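Local structure of transcription regulator, Crp family (Thermus thermophilus, 4EV0) at residues Q41-V46 with L98-E103; G49-F54 with A87-V92. The protein activates transcription as a homodimer that binds cyclic AMP and, through a winged helix-turn-helix domain, specific promoter DNA. All coordinates share one frame; numbering follows the deposited sequence.

How the interactions relate
Both interactions are antiparallel strand pairings within the cyclic nucleotide-binding domain, one in each of the two sheets of its beta sandwich. Interaction 2 is nested inside the chain loop that interaction 1 closes: strand 42-46 leads into strand 51-57, and strand 88-91 into strand 95-101. Their centres are about 15 Å apart, and Val-46 CG2 meets Val-51 CG2 at 4.0 Å. Interaction 1 is the more buried and almost wholly apolar in its side chains, touching the ligand site at second hand through Arg-85 and Glu-76. Interaction 2 places Leu-53 and Ala-87 directly against cyclic AMP, while its other face carries Arg-52, Phe-54, Ser-88 and Val-90, with a salt bridge from Arg-52 to Glu-62; Lys-50, at the end, pairs with Glu-93.

Interaction 1: residues Q41-V46 with L98-E103; sequences QALYLV and LALFRE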
# COMPACT_ATOMS: atom_id res chain seq x y z
N GLN B 41 -20.94 -3.43 13.67
CA GLN B 41 -22.21 -3.20 13.00
C GLN B 41 -22.48 -1.73 12.70
O GLN B 41 -23.60 -1.36 12.34
CB GLN B 41 -23.36 -3.83 13.80
CG GLN B 41 -23.30 -5.36 13.79
CD GLN B 41 -24.53 -6.01 14.40
OE1 GLN B 41 -25.41 -5.34 14.94
NE2 GLN B 41 -24.59 -7.34 14.31
N ALA B 42 -21.45 -0.89 12.82
CA ALA B 42 -21.61 0.54 12.61
C ALA B 42 -20.32 1.25 12.20
O ALA B 42 -19.21 0.82 12.57
CB ALA B 42 -22.17 1.19 13.87
N LEU B 43 -20.46 2.34 11.45
CA LEU B 43 -19.34 3.24 11.20
C LEU B 43 -19.52 4.48 12.06
O LEU B 43 -20.58 4.69 12.64
CB LEU B 43 -19.24 3.62 9.72
CG LEU B 43 -20.44 4.28 9.02
CD1 LEU B 43 -20.55 5.79 9.29
CD2 LEU B 43 -20.39 4.00 7.52
N TYR B 44 -18.49 5.30 12.14
CA TYR B 44 -18.54 6.48 12.99
C TYR B 44 -17.97 7.71 12.28
O TYR B 44 -16.94 7.63 11.60
CB TYR B 44 -17.76 6.25 14.30
CG TYR B 44 -18.19 5.05 15.12
CD1 TYR B 44 -17.63 3.80 14.91
CD2 TYR B 44 -19.14 5.18 16.12
CE1 TYR B 44 -18.01 2.70 15.65
CE2 TYR B 44 -19.54 4.07 16.88
CZ TYR B 44 -18.96 2.84 16.64
OH TYR B 44 -19.34 1.74 17.39
N LEU B 45 -18.65 8.83 12.47
CA LEU B 45 -18.11 10.14 12.18
C LEU B 45 -17.64 10.74 13.49
O LEU B 45 -18.27 10.53 14.53
CB LEU B 45 -19.20 11.04 11.59
CG LEU B 45 -19.17 11.39 10.10
CD1 LEU B 45 -18.34 10.38 9.29
CD2 LEU B 45 -20.58 11.46 9.57
N VAL B 46 -16.54 11.48 13.47
CA VAL B 46 -16.08 12.18 14.66
C VAL B 46 -16.72 13.56 14.71
O VAL B 46 -16.51 14.39 13.82
CB VAL B 46 -14.54 12.33 14.70
CG1 VAL B 46 -14.13 13.30 15.81
CG2 VAL B 46 -13.88 10.97 14.87
N LEU B 98 -20.61 10.22 16.02
CA LEU B 98 -21.91 10.00 15.40
C LEU B 98 -21.87 8.65 14.71
O LEU B 98 -21.10 8.45 13.76
CB LEU B 98 -22.26 11.11 14.42
CG LEU B 98 -22.61 12.48 15.01
CD1 LEU B 98 -22.67 13.52 13.90
CD2 LEU B 98 -23.94 12.43 15.77
N ALA B 99 -22.68 7.71 15.20
CA ALA B 99 -22.64 6.34 14.72
C ALA B 99 -23.76 6.03 13.74
O ALA B 99 -24.92 6.43 13.93
CB ALA B 99 -22.70 5.37 15.88
N LEU B 100 -23.41 5.31 12.68
CA LEU B 100 -24.43 4.88 11.73
C LEU B 100 -24.45 3.36 11.63
O LEU B 100 -23.48 2.74 11.19
CB LEU B 100 -24.17 5.53 10.37
CG LEU B 100 -25.03 5.04 9.22
CD1 LEU B 100 -26.50 5.36 9.48
CD2 LEU B 100 -24.53 5.67 7.93
N PHE B 101 -25.54 2.76 12.07
CA PHE B 101 -25.64 1.31 12.08
C PHE B 101 -25.98 0.77 10.71
O PHE B 101 -26.35 1.53 9.82
CB PHE B 101 -26.57 0.84 13.19
CG PHE B 101 -25.97 1.01 14.55
CD1 PHE B 101 -25.96 2.25 15.17
CD2 PHE B 101 -25.35 -0.05 15.19
CE1 PHE B 101 -25.37 2.43 16.42
CE2 PHE B 101 -24.76 0.12 16.45
CZ PHE B 101 -24.77 1.37 17.06
N ARG B 102 -25.79 -0.53 10.52
CA ARG B 102 -25.89 -1.11 9.19
C ARG B 102 -27.31 -0.99 8.61
O ARG B 102 -27.48 -0.64 7.44
CB ARG B 102 -25.42 -2.57 9.22
CG ARG B 102 -25.23 -3.14 7.84
CD ARG B 102 -24.63 -4.53 7.87
NE ARG B 102 -25.09 -5.30 6.72
CZ ARG B 102 -24.51 -5.30 5.52
NH1 ARG B 102 -23.41 -4.58 5.29
NH2 ARG B 102 -25.02 -6.03 4.54
N GLU B 103 -28.32 -1.28 9.43
CA GLU B 103 -29.71 -1.19 8.98
C GLU B 103 -30.10 0.25 8.65
O GLU B 103 -30.89 0.48 7.74
CB GLU B 103 -30.68 -1.80 10.00
CG GLU B 103 -30.49 -3.29 10.24
CD GLU B 103 -30.35 -4.08 8.94
OE1 GLU B 103 -31.38 -4.33 8.27
OE2 GLU B 103 -29.20 -4.44 8.59
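Leu-43 and Leu-100 form a hydrogen-bonded pair in the antiparallel beta sheet that makes one half of the cyclic nucleotide-binding sandwich. Their two backbone bonds are unequal: Leu-100 N reaches Leu-43 O at 2.9 Å, nearly straight, whereas Leu-43 N to Leu-100 O is more bent. Leu-45 and Leu-98 repeat the pairing, Leu-45 N to Leu-98 O and Leu-98 N to Leu-45 O both at 2.8 Å. At the other end, where 98-103 passes into helix 102-111, Arg-102 N makes a weak bond to Gln-41 O, strongly bent at 127°.

Two polar groups tie the pair to its surroundings. Ala-42 O accepts a bond from NH2 of Arg-85, a cyclic AMP-binding residue, while Arg-102 NH1 bonds to the carbonyls of Leu-79 and Leu-80.

The apolar contacts fall on both faces. On the leucine face, Leu-43 and Leu-100 run side by side, Leu-43 CD1 lying 3.8 Å from Leu-100 CB; Leu-43 also packs on Glu-76, another cyclic AMP-binding residue. On the other face, the Tyr-44 ring brings its CD2-CE2 side to the methyl of Ala-99, with CE2 3.6 Å from CB, and also meets the ring of Phe-74. With CG beside its backbone N (chi1 -72°), Phe-101 turns its ring face to Ala-42, whose CB sits 3.7 Å from the ring centroid in a CH-pi contact.

Interaction 2: residues G49-F54 with A87-V92; sequences GKVRLF and ASAVAV. With CMP (adenosine-3',5'-cyclic-monophosphate), chain G.
Strands 51-54 and 88-91 run antiparallel, their axes 4.7 Å apart at closest approach, in the second sheet of the cyclic nucleotide-binding beta sandwich. Arg-52 with Val-90 and Phe-54 with Ser-88 are hydrogen-bonded pairs. Within the first, Arg-52 N meets Val-90 O almost in line with its C=O bond, while Val-90 N lies in the carbonyl plane of Arg-52. Val-92 N extends the ladder to Lys-50 O.

Leu-53 and Ala-89 lie on the face directed to the sandwich interior and the nucleotide. The two methyls of Leu-53 divide the work: CD2 packs against Ala-89 CB at 3.6 Å, and CD1 approaches O4' of cyclic AMP at 3.8 Å. At the strand end Ala-87 CB touches C5' of the ligand, so the pair contributes an apolar wall beside the ribose, while Glu-76, Arg-85 and Ser-86 bond to the ligand.

On the other face, Phe-54 CG stands between the backbone N and carbonyl carbon (chi1 62°), folding the ring over Ser-88. Ser-88 CB lies over one ring face, 3.8 Å from the centroid, and Val-90 CG1 meets the ring edge in plane. Phe-54 CD1 also lies 3.5 Å above the guanidinium plane of Arg-52, whose NH2 is salt-bridged to Glu-62. An alanine in place of Phe-54 would probably uncover Ser-88 CB and Val-90 CG1 and strip the ring from one face of the Arg-52 guanidinium, leaving its hold to Glu-62 and Thr-64.

Lys-50 lays its aliphatic chain across Val-92 before NZ reaches Glu-93. Ser-88 OG bonds to Gln-36 N and to a water at 2.7 Å, which also donates a weak bond to Phe-54 O.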
# COMPACT_ATOMS: atom_id res chain seq x y z
N GLY B 49 -13.31 15.76 19.35
CA GLY B 49 -12.30 14.94 19.99
C GLY B 49 -11.29 14.41 18.99
O GLY B 49 -11.11 14.97 17.91
N LYS B 50 -10.64 13.30 19.35
CA LYS B 50 -9.60 12.73 18.52
C LYS B 50 -9.55 11.21 18.69
O LYS B 50 -9.59 10.69 19.81
CB LYS B 50 -8.24 13.35 18.88
CG LYS B 50 -7.10 12.99 17.93
CD LYS B 50 -5.79 13.74 18.31
CE LYS B 50 -5.81 15.20 17.85
NZ LYS B 50 -4.98 16.09 18.72
N VAL B 51 -9.47 10.50 17.57
CA VAL B 51 -9.45 9.05 17.60
C VAL B 51 -8.17 8.49 16.99
O VAL B 51 -7.73 8.98 15.97
CB VAL B 51 -10.68 8.49 16.86
CG1 VAL B 51 -10.56 6.98 16.65
CG2 VAL B 51 -11.95 8.83 17.63
N ARG B 52 -7.57 7.49 17.61
CA ARG B 52 -6.45 6.81 16.99
C ARG B 52 -6.80 5.39 16.55
O ARG B 52 -7.37 4.61 17.33
CB ARG B 52 -5.22 6.77 17.89
CG ARG B 52 -4.04 6.06 17.26
CD ARG B 52 -2.78 6.19 18.09
NE ARG B 52 -2.86 5.37 19.29
CZ ARG B 52 -2.23 4.21 19.46
NH1 ARG B 52 -1.45 3.73 18.49
NH2 ARG B 52 -2.38 3.54 20.60
N LEU B 53 -6.46 5.07 15.31
CA LEU B 53 -6.58 3.73 14.76
C LEU B 53 -5.22 3.04 14.69
O LEU B 53 -4.21 3.67 14.34
CB LEU B 53 -7.14 3.79 13.34
CG LEU B 53 -8.44 4.55 13.15
CD1 LEU B 53 -8.71 4.77 11.67
CD2 LEU B 53 -9.60 3.80 13.80
N PHE B 54 -5.19 1.75 15.01
CA PHE B 54 -3.95 0.97 14.96
C PHE B 54 -4.23 -0.52 14.82
O PHE B 54 -5.28 -1.01 15.23
CB PHE B 54 -3.08 1.22 16.20
CG PHE B 54 -3.73 0.81 17.52
CD1 PHE B 54 -4.54 1.69 18.22
CD2 PHE B 54 -3.50 -0.45 18.06
CE1 PHE B 54 -5.13 1.32 19.45
CE2 PHE B 54 -4.08 -0.83 19.28
CZ PHE B 54 -4.90 0.06 19.97
N ALA B 87 -9.01 -2.99 12.39
CA ALA B 87 -8.12 -2.23 13.27
C ALA B 87 -8.80 -1.89 14.60
O ALA B 87 -10.04 -1.92 14.71
CB ALA B 87 -7.66 -0.95 12.57
N SER B 88 -7.99 -1.58 15.62
CA SER B 88 -8.51 -1.09 16.89
C SER B 88 -8.68 0.44 16.80
O SER B 88 -7.94 1.12 16.06
CB SER B 88 -7.55 -1.43 18.05
OG SER B 88 -7.28 -2.82 18.13
N ALA B 89 -9.65 0.96 17.55
CA ALA B 89 -9.89 2.40 17.62
C ALA B 89 -10.02 2.87 19.07
O ALA B 89 -10.87 2.36 19.82
CB ALA B 89 -11.14 2.76 16.85
N VAL B 90 -9.20 3.84 19.46
CA VAL B 90 -9.20 4.36 20.82
C VAL B 90 -9.35 5.89 20.84
O VAL B 90 -8.82 6.58 19.97
CB VAL B 90 -7.92 3.94 21.58
CG1 VAL B 90 -6.71 4.57 20.94
CG2 VAL B 90 -8.01 4.33 23.06
N ALA B 91 -10.10 6.40 21.80
CA ALA B 91 -10.26 7.83 21.95
C ALA B 91 -9.01 8.36 22.63
O ALA B 91 -8.62 7.85 23.68
CB ALA B 91 -11.50 8.14 22.78
N VAL B 92 -8.37 9.37 22.04
CA VAL B 92 -7.22 9.99 22.71
C VAL B 92 -7.60 11.33 23.36
O VAL B 92 -6.83 11.91 24.12
CB VAL B 92 -5.97 10.11 21.78
CG1 VAL B 92 -5.96 9.01 20.75
CG2 VAL B 92 -5.89 11.48 21.13
P CMP G . -13.32 -1.28 10.27
O1P CMP G . -14.80 -1.42 10.48
O2P CMP G . -12.59 -2.38 9.53
O5' CMP G . -12.58 -0.98 11.67
C5' CMP G . -11.32 -0.31 11.71
C4' CMP G . -11.35 0.82 10.74
O4' CMP G . -10.04 1.39 10.52
C3' CMP G . -11.76 0.44 9.36
O3' CMP G . -13.11 0.03 9.30
C2' CMP G . -11.40 1.70 8.59
O2' CMP G . -12.32 2.74 8.87
C1' CMP G . -10.06 2.04 9.26
N9 CMP G . -8.92 1.58 8.46
C8 CMP G . -8.62 0.31 8.14
N7 CMP G . -7.50 0.30 7.35
C5 CMP G . -7.09 1.57 7.18
C6 CMP G . -5.98 2.26 6.49
N6 CMP G . -5.05 1.55 5.79
N1 CMP G . -5.93 3.62 6.57
C2 CMP G . -6.84 4.33 7.25
N3 CMP G . -7.87 3.76 7.92
C4 CMP G . -8.04 2.42 7.92
O HOH W 1 -5.09 -3.85 17.01